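Local coordinates for exported protein (Bacteroides fragilis, PDB 4I17) that is of unknown function but is built of TPR repeats, a helical-hairpin architecture that commonly serves as a scaffold for binding other proteins, at residues Ile112-Ala117 against Lys149-Asp154; Lys126-Gly131 against Glu138-Ala143. All coordinates share one frame; numbering follows the deposited sequence. Where two conformers were deposited one is given.

Both contacts use helix 110-129. Near its start, interaction 1 brings residues 112-117 against the first turn and a half of helix 149-174; at its far end, interaction 2 sets residues 126-131 against helix 133-143, the hairpin partner. Interaction 2 is nested along the chain inside the loop that interaction 1 closes, and the two centres lie about 15 Å apart. The contacts also meet directly: Tyr-116 CE2 sits 3.3 Å from His-142 O, and Ala-117 O packs 4.1 Å from Ala-143 CB. No active site is known here; two sulfate ions, probably from the crystallisation liquor, sit beside the 149-154 segment of interaction 1.

Interaction 1 of 2, residues Ile112-Ala117 against Lys149-Asp154; sequences IEKLYA and KKWKTD. With SO4 (sulfate ion), chain D; SO4 (sulfate ion), chain B.
The indole of Trp-151 lies across one side of helix 110-129, where Lys-114 and Ala-117, one helical turn apart, receive it. Lys-114 meets the ring with the root of its chain: CA stands over one face, and CG approaches Trp-151 CZ2 at 3.7 Å. The lysine chain and the indole cross at about a right angle, and the touching atoms are aliphatic carbons near the backbone. Ala-117 comes in obliquely at the six-membered ring, its CB 3.6 Å from Trp-151 CE3; Ala-117 CA and Trp-151 CA, 7.0 Å apart, are the nearest CA pair of the two segments. With CG anti to its own carbonyl carbon (chi1 -75°), the indole is laid across helix 110-129 from a CB that already points toward it. In this TPR-repeat protein the contact joins helix 110-129 to helix 149-174, and Val-146 in the loop before the latter also touches the indole. No hydrogen bond links the two segments directly; the polar ties run through that loop, with Glu-113 using OE1 for Ser-148 N and OE2 for Thr-147 OG1. At the start of helix 149-174, Lys-149 N donates to O2 of one sulfate at 2.9 Å with an N-H...O angle of 157°, where the anion would probably interact favourably with the helix dipole. Lys-150 reaches a second sulfate, NZ to O4, at 3.0 Å. Ser-148 OG and Asn-212 ND2 also hydrogen-bond to sulfate. Thr-153 turns back onto its own helix: OG1, which is also hydrogen-bonded to Ser-210 OG, donates to Lys-149 O at 2.7 Å, approaching from the face of that carbonyl opposite to Thr-153 N.

Interaction 2 of 2, residues Lys126-Gly131 against Glu138-Ala143; sequences KFQQAG and ENYKHA
Tyr-140 reaches from helix 133-143 to Gln-128 near the end of helix 110-129, tying together the antiparallel helical hairpin that these two helices form in this TPR-repeat protein. Its hydroxyl donates to Gln-128 OE1 at 2.7 Å, and the oxygen receives it in the plane of the amide with a C=O...O angle of 158°. The two flat groups stand nearly upright to one another, 85° apart, yet OE1 still lies at the edge of the tyrosine ring and in the ring plane, 3.4 Å from Tyr-140 CE2. Gln-128 gets there with an extended chain: CG is anti to the backbone N, which places the amide where the Tyr-140 hydroxyl arrives, the long tyrosine side chain spanning most of the gap. Tyr-140 is buried, with Ser-158 and Leu-159 of helix 149-174 against it, while Leu-162 of that same helix touches Gln-128, so the hydrogen bond sits where three helices come together. Beside it, a second amide meets a second ring: Asn-139 ND2 comes obliquely to Phe-127, 3.5 Å from CD2, and the amide plane is tilted only 19° from that of the ring. The approach is packing; ND2 also hydrogen-bonds to Lys-135 O, one turn earlier in its own helix. Phe-127 also rests on Lys-135 and Ala-136, and Lys-126 NZ lies 3.5 Å above the plane of the phenyl ring, displaced toward its rim. Immediately beyond, helix 110-129 finishes in a Schellman motif whose C-prime residue is Gly-131, with positive phi: Asn-132 N returns to Phe-127 O, and Gly-131 N bonds to Gln-128 O at 3.1 Å.

Interaction 1 of 2, residues Ile112-Ala117 against Lys149-Asp154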
loop_
_atom_site.group_PDB
_atom_site.type_symbol
_atom_site.label_atom_id
_atom_site.label_comp_id
_atom_site.label_asym_id
_atom_site.label_seq_id
_atom_site.Cartn_x
_atom_site.Cartn_y
_atom_site.Cartn_z
ATOM N N ILE A 112 1.867 -8.888 0.578
ATOM C CA ILE A 112 2.596 -7.603 0.674
ATOM C C ILE A 112 2.179 -6.677 -0.489
ATOM O O ILE A 112 1.927 -5.487 -0.250
ATOM C CB ILE A 112 4.132 -7.755 0.742
ATOM C CG1 ILE A 112 4.560 -8.532 1.995
ATOM C CG2 ILE A 112 4.825 -6.366 0.737
ATOM C CD1 ILE A 112 6.014 -8.895 1.992
ATOM N N GLU A 113 2.085 -7.209 -1.733
ATOM C CA GLU A 113 1.664 -6.362 -2.861
ATOM C C GLU A 113 0.272 -5.817 -2.634
ATOM O O GLU A 113 0.064 -4.648 -2.950
ATOM C CB GLU A 113 1.719 -7.076 -4.217
ATOM C CG GLU A 113 3.122 -7.258 -4.764
ATOM C CD GLU A 113 3.229 -7.561 -6.250
ATOM O OE1 GLU A 113 2.186 -7.768 -6.918
ATOM O OE2 GLU A 113 4.374 -7.559 -6.755
ATOM N N LYS A 114 -0.669 -6.631 -2.075
ATOM C CA LYS A 114 -2.031 -6.154 -1.828
ATOM C C LYS A 114 -2.008 -4.998 -0.844
ATOM O O LYS A 114 -2.594 -3.978 -1.131
ATOM C CB LYS A 114 -2.964 -7.265 -1.320
ATOM C CG LYS A 114 -3.393 -8.263 -2.391
ATOM C CD LYS A 114 -4.228 -9.391 -1.775
ATOM C CE LYS A 114 -4.763 -10.365 -2.802
ATOM N NZ LYS A 114 -3.692 -11.206 -3.401
ATOM N N LEU A 115 -1.296 -5.136 0.297
ATOM C CA LEU A 115 -1.238 -4.060 1.298
ATOM C C LEU A 115 -0.601 -2.774 0.753
ATOM O O LEU A 115 -1.090 -1.666 1.028
ATOM C CB LEU A 115 -0.470 -4.540 2.525
ATOM C CG LEU A 115 -1.096 -5.757 3.208
ATOM C CD1 LEU A 115 -0.117 -6.397 4.200
ATOM C CD2 LEU A 115 -2.421 -5.395 3.863
ATOM N N TYR A 116 0.479 -2.924 0.002
ATOM C CA TYR A 116 1.195 -1.800 -0.605
ATOM C C TYR A 116 0.269 -1.048 -1.568
ATOM O O TYR A 116 0.135 0.174 -1.513
ATOM C CB TYR A 116 2.415 -2.348 -1.370
ATOM C CG TYR A 116 3.271 -1.294 -2.032
ATOM C CD1 TYR A 116 4.337 -0.706 -1.354
ATOM C CD2 TYR A 116 3.029 -0.893 -3.347
ATOM C CE1 TYR A 116 5.141 0.252 -1.972
ATOM C CE2 TYR A 116 3.795 0.105 -3.952
ATOM C CZ TYR A 116 4.875 0.641 -3.272
ATOM O OH TYR A 116 5.658 1.594 -3.868
ATOM N N ALA A 117 -0.329 -1.795 -2.487
ATOM C CA ALA A 117 -1.195 -1.192 -3.482
ATOM C C ALA A 117 -2.434 -0.591 -2.818
ATOM O O ALA A 117 -2.835 0.487 -3.228
ATOM C CB ALA A 117 -1.586 -2.224 -4.518
ATOM N N LYS A 149 -0.403 -7.741 -12.613
ATOM C CA LYS A 149 -1.081 -7.039 -13.724
ATOM C C LYS A 149 -2.475 -6.540 -13.291
ATOM O O LYS A 149 -2.916 -5.483 -13.729
ATOM C CB LYS A 149 -1.238 -7.991 -14.919
ATOM C CG LYS A 149 0.058 -8.282 -15.667
ATOM C CD LYS A 149 -0.161 -9.241 -16.866
ATOM C CE LYS A 149 -1.009 -8.663 -17.983
ATOM N NZ LYS A 149 -1.365 -9.682 -19.005
ATOM N N LYS A 150 -3.169 -7.301 -12.430
ATOM C CA LYS A 150 -4.507 -6.931 -11.944
ATOM C C LYS A 150 -4.460 -5.650 -11.122
ATOM O O LYS A 150 -5.269 -4.740 -11.337
ATOM C CB LYS A 150 -5.133 -8.073 -11.114
ATOM C CG LYS A 150 -5.342 -9.392 -11.877
ATOM C CD LYS A 150 -6.301 -9.287 -13.059
ATOM C CE LYS A 150 -6.179 -10.448 -14.018
ATOM N NZ LYS A 150 -6.991 -10.227 -15.247
ATOM N N TRP A 151 -3.520 -5.566 -10.179
ATOM C CA TRP A 151 -3.407 -4.389 -9.329
ATOM C C TRP A 151 -2.889 -3.219 -10.108
ATOM O O TRP A 151 -3.286 -2.081 -9.842
ATOM C CB TRP A 151 -2.523 -4.689 -8.136
ATOM C CG TRP A 151 -3.257 -5.543 -7.150
ATOM C CD1 TRP A 151 -3.335 -6.908 -7.143
ATOM C CD2 TRP A 151 -4.133 -5.082 -6.111
ATOM N NE1 TRP A 151 -4.183 -7.326 -6.132
ATOM C CE2 TRP A 151 -4.668 -6.225 -5.473
ATOM C CE3 TRP A 151 -4.552 -3.811 -5.683
ATOM C CZ2 TRP A 151 -5.579 -6.132 -4.419
ATOM C CZ3 TRP A 151 -5.387 -3.728 -4.579
ATOM C CH2 TRP A 151 -5.900 -4.881 -3.972
ATOM N N LYS A 152 -2.020 -3.480 -11.099
ATOM C CA LYS A 152 -1.543 -2.396 -11.965
ATOM C C LYS A 152 -2.722 -1.834 -12.736
ATOM O O LYS A 152 -2.822 -0.619 -12.923
ATOM C CB LYS A 152 -0.504 -2.922 -12.958
ATOM C CG LYS A 152 0.925 -2.997 -12.452
ATOM C CD LYS A 152 1.829 -3.148 -13.696
ATOM C CE LYS A 152 3.177 -3.760 -13.433
ATOM N NZ LYS A 152 4.092 -2.801 -12.748
ATOM N N THR A 153 -3.594 -2.723 -13.230
ATOM C CA THR A 153 -4.765 -2.300 -14.005
ATOM C C THR A 153 -5.625 -1.347 -13.193
ATOM O O THR A 153 -6.061 -0.355 -13.731
ATOM C CB THR A 153 -5.603 -3.505 -14.419
ATOM O OG1 THR A 153 -4.819 -4.333 -15.264
ATOM C CG2 THR A 153 -6.900 -3.109 -15.124
ATOM N N ASP A 154 -5.924 -1.648 -11.919
ATOM C CA ASP A 154 -6.816 -0.678 -11.254
ATOM C C ASP A 154 -6.096 0.645 -10.819
ATOM O O ASP A 154 -6.759 1.678 -10.727
ATOM C CB ASP A 154 -7.567 -1.352 -10.137
ATOM C CG ASP A 154 -8.597 -2.305 -10.778
ATOM O OD1 ASP A 154 -9.690 -1.824 -11.175
ATOM O OD2 ASP A 154 -8.260 -3.500 -10.987
HETATM S S SO4 D . -1.780 -11.211 -12.078
HETATM O O1 SO4 D . -2.122 -10.653 -10.767
HETATM O O2 SO4 D . -0.533 -10.624 -12.617
HETATM O O3 SO4 D . -1.610 -12.659 -11.928
HETATM O O4 SO4 D . -2.863 -10.961 -13.021
HETATM S S SO4 B . -10.404 -9.368 -12.748
HETATM O O1 SO4 B . -10.088 -8.104 -12.102
HETATM O O2 SO4 B . -10.088 -10.468 -11.839
HETATM O O3 SO4 B . -11.820 -9.426 -13.097
HETATM O O4 SO4 B . -9.599 -9.478 -13.960
#

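Interaction 2 of 2, residues Lys126-Gly131 against Glu138-Ala143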
loop_
_atom_site.group_PDB
_atom_site.type_symbol
_atom_site.label_atom_id
_atom_site.label_comp_id
_atom_site.label_asym_id
_atom_site.label_seq_id
_atom_site.Cartn_x
_atom_site.Cartn_y
_atom_site.Cartn_z
ATOM N N LYS A 126 -8.090 9.686 -1.565
ATOM C CA LYS A 126 -8.197 10.762 -0.580
ATOM C C LYS A 126 -7.783 12.101 -1.221
ATOM O O LYS A 126 -8.522 13.076 -1.093
ATOM C CB LYS A 126 -7.325 10.409 0.640
ATOM C CG LYS A 126 -7.322 11.445 1.758
ATOM C CD LYS A 126 -6.176 11.200 2.747
ATOM C CE LYS A 126 -4.817 11.645 2.239
ATOM N NZ LYS A 126 -4.682 13.126 2.225
ATOM N N PHE A 127 -6.662 12.131 -1.974
ATOM C CA PHE A 127 -6.204 13.365 -2.631
ATOM C C PHE A 127 -7.103 13.757 -3.802
ATOM O O PHE A 127 -7.330 14.950 -4.016
ATOM C CB PHE A 127 -4.749 13.266 -3.099
ATOM C CG PHE A 127 -3.762 13.356 -1.951
ATOM C CD1 PHE A 127 -3.558 14.558 -1.279
ATOM C CD2 PHE A 127 -2.996 12.257 -1.584
ATOM C CE1 PHE A 127 -2.640 14.645 -0.228
ATOM C CE2 PHE A 127 -2.064 12.345 -0.539
ATOM C CZ PHE A 127 -1.896 13.538 0.136
ATOM N N GLN A 128 -7.626 12.772 -4.537
ATOM C CA GLN A 128 -8.539 13.029 -5.660
ATOM C C GLN A 128 -9.840 13.679 -5.138
ATOM O O GLN A 128 -10.335 14.635 -5.740
ATOM C CB GLN A 128 -8.853 11.719 -6.393
ATOM C CG GLN A 128 -9.801 11.922 -7.569
ATOM C CD GLN A 128 -9.900 10.701 -8.429
ATOM O OE1 GLN A 128 -9.229 9.688 -8.206
ATOM N NE2 GLN A 128 -10.731 10.781 -9.446
ATOM N N GLN A 129 -10.367 13.171 -4.006
ATOM C CA GLN A 129 -11.585 13.699 -3.385
ATOM C C GLN A 129 -11.386 15.134 -2.878
ATOM O O GLN A 129 -12.336 15.922 -2.922
ATOM C CB GLN A 129 -12.052 12.782 -2.258
ATOM C CG GLN A 129 -12.775 11.533 -2.778
ATOM C CD GLN A 129 -12.895 10.409 -1.769
ATOM O OE1 GLN A 129 -12.598 10.551 -0.571
ATOM N NE2 GLN A 129 -13.346 9.253 -2.240
ATOM N N ALA A 130 -10.152 15.497 -2.474
ATOM C CA ALA A 130 -9.809 16.844 -2.017
ATOM C C ALA A 130 -9.345 17.762 -3.176
ATOM O O ALA A 130 -8.872 18.878 -2.927
ATOM C CB ALA A 130 -8.732 16.766 -0.944
ATOM N N GLY A 131 -9.489 17.291 -4.419
ATOM C CA GLY A 131 -9.129 18.033 -5.627
ATOM C C GLY A 131 -7.646 18.249 -5.875
ATOM O O GLY A 131 -7.281 19.092 -6.704
ATOM N N GLU A 138 0.598 11.131 -8.117
ATOM C CA GLU A 138 1.808 10.585 -7.488
ATOM C C GLU A 138 1.503 9.274 -6.745
ATOM O O GLU A 138 2.243 8.298 -6.880
ATOM C CB GLU A 138 2.416 11.604 -6.512
ATOM C CG GLU A 138 3.763 12.153 -6.954
ATOM C CD GLU A 138 4.970 11.274 -6.690
ATOM O OE1 GLU A 138 5.184 10.884 -5.519
ATOM O OE2 GLU A 138 5.722 11.000 -7.654
ATOM N N ASN A 139 0.404 9.247 -5.966
ATOM C CA ASN A 139 0.013 8.069 -5.191
ATOM C C ASN A 139 -0.467 6.934 -6.097
ATOM O O ASN A 139 -0.009 5.796 -5.930
ATOM C CB ASN A 139 -1.043 8.454 -4.144
ATOM C CG ASN A 139 -0.380 9.144 -2.986
ATOM O OD1 ASN A 139 0.205 8.502 -2.120
ATOM N ND2 ASN A 139 -0.330 10.463 -3.014
ATOM N N TYR A 140 -1.345 7.208 -7.072
ATOM C CA TYR A 140 -1.758 6.120 -7.959
ATOM C C TYR A 140 -0.573 5.570 -8.752
ATOM O O TYR A 140 -0.525 4.374 -8.967
ATOM C CB TYR A 140 -2.851 6.551 -8.928
ATOM C CG TYR A 140 -4.165 6.951 -8.285
ATOM C CD1 TYR A 140 -4.772 6.138 -7.330
ATOM C CD2 TYR A 140 -4.876 8.064 -8.746
ATOM C CE1 TYR A 140 -6.038 6.428 -6.831
ATOM C CE2 TYR A 140 -6.138 8.374 -8.238
ATOM C CZ TYR A 140 -6.711 7.556 -7.280
ATOM O OH TYR A 140 -7.967 7.824 -6.797
ATOM N N LYS A 141 0.400 6.422 -9.142
ATOM C CA LYS A 141 1.606 5.930 -9.849
ATOM C C LYS A 141 2.401 4.963 -8.996
ATOM O O LYS A 141 2.896 3.947 -9.513
ATOM C CB LYS A 141 2.499 7.093 -10.283
ATOM C CG LYS A 141 1.932 7.775 -11.516
ATOM C CD LYS A 141 3.051 8.266 -12.416
ATOM C CE LYS A 141 2.501 8.805 -13.705
ATOM N NZ LYS A 141 3.261 8.356 -14.904
ATOM N N HIS A 142 2.492 5.229 -7.677
ATOM C CA HIS A 142 3.182 4.293 -6.773
ATOM C C HIS A 142 2.465 2.963 -6.716
ATOM O O HIS A 142 3.116 1.919 -6.621
ATOM C CB HIS A 142 3.283 4.872 -5.372
ATOM C CG HIS A 142 4.382 5.876 -5.202
ATOM N ND1 HIS A 142 5.716 5.484 -5.160
ATOM C CD2 HIS A 142 4.313 7.210 -4.986
ATOM C CE1 HIS A 142 6.412 6.589 -4.941
ATOM N NE2 HIS A 142 5.612 7.662 -4.849
ATOM N N ALA A 143 1.121 2.962 -6.815
ATOM C CA ALA A 143 0.395 1.678 -6.787
ATOM C C ALA A 143 0.673 0.862 -8.066
ATOM O O ALA A 143 0.387 -0.320 -8.079
ATOM C CB ALA A 143 -1.107 1.901 -6.612
#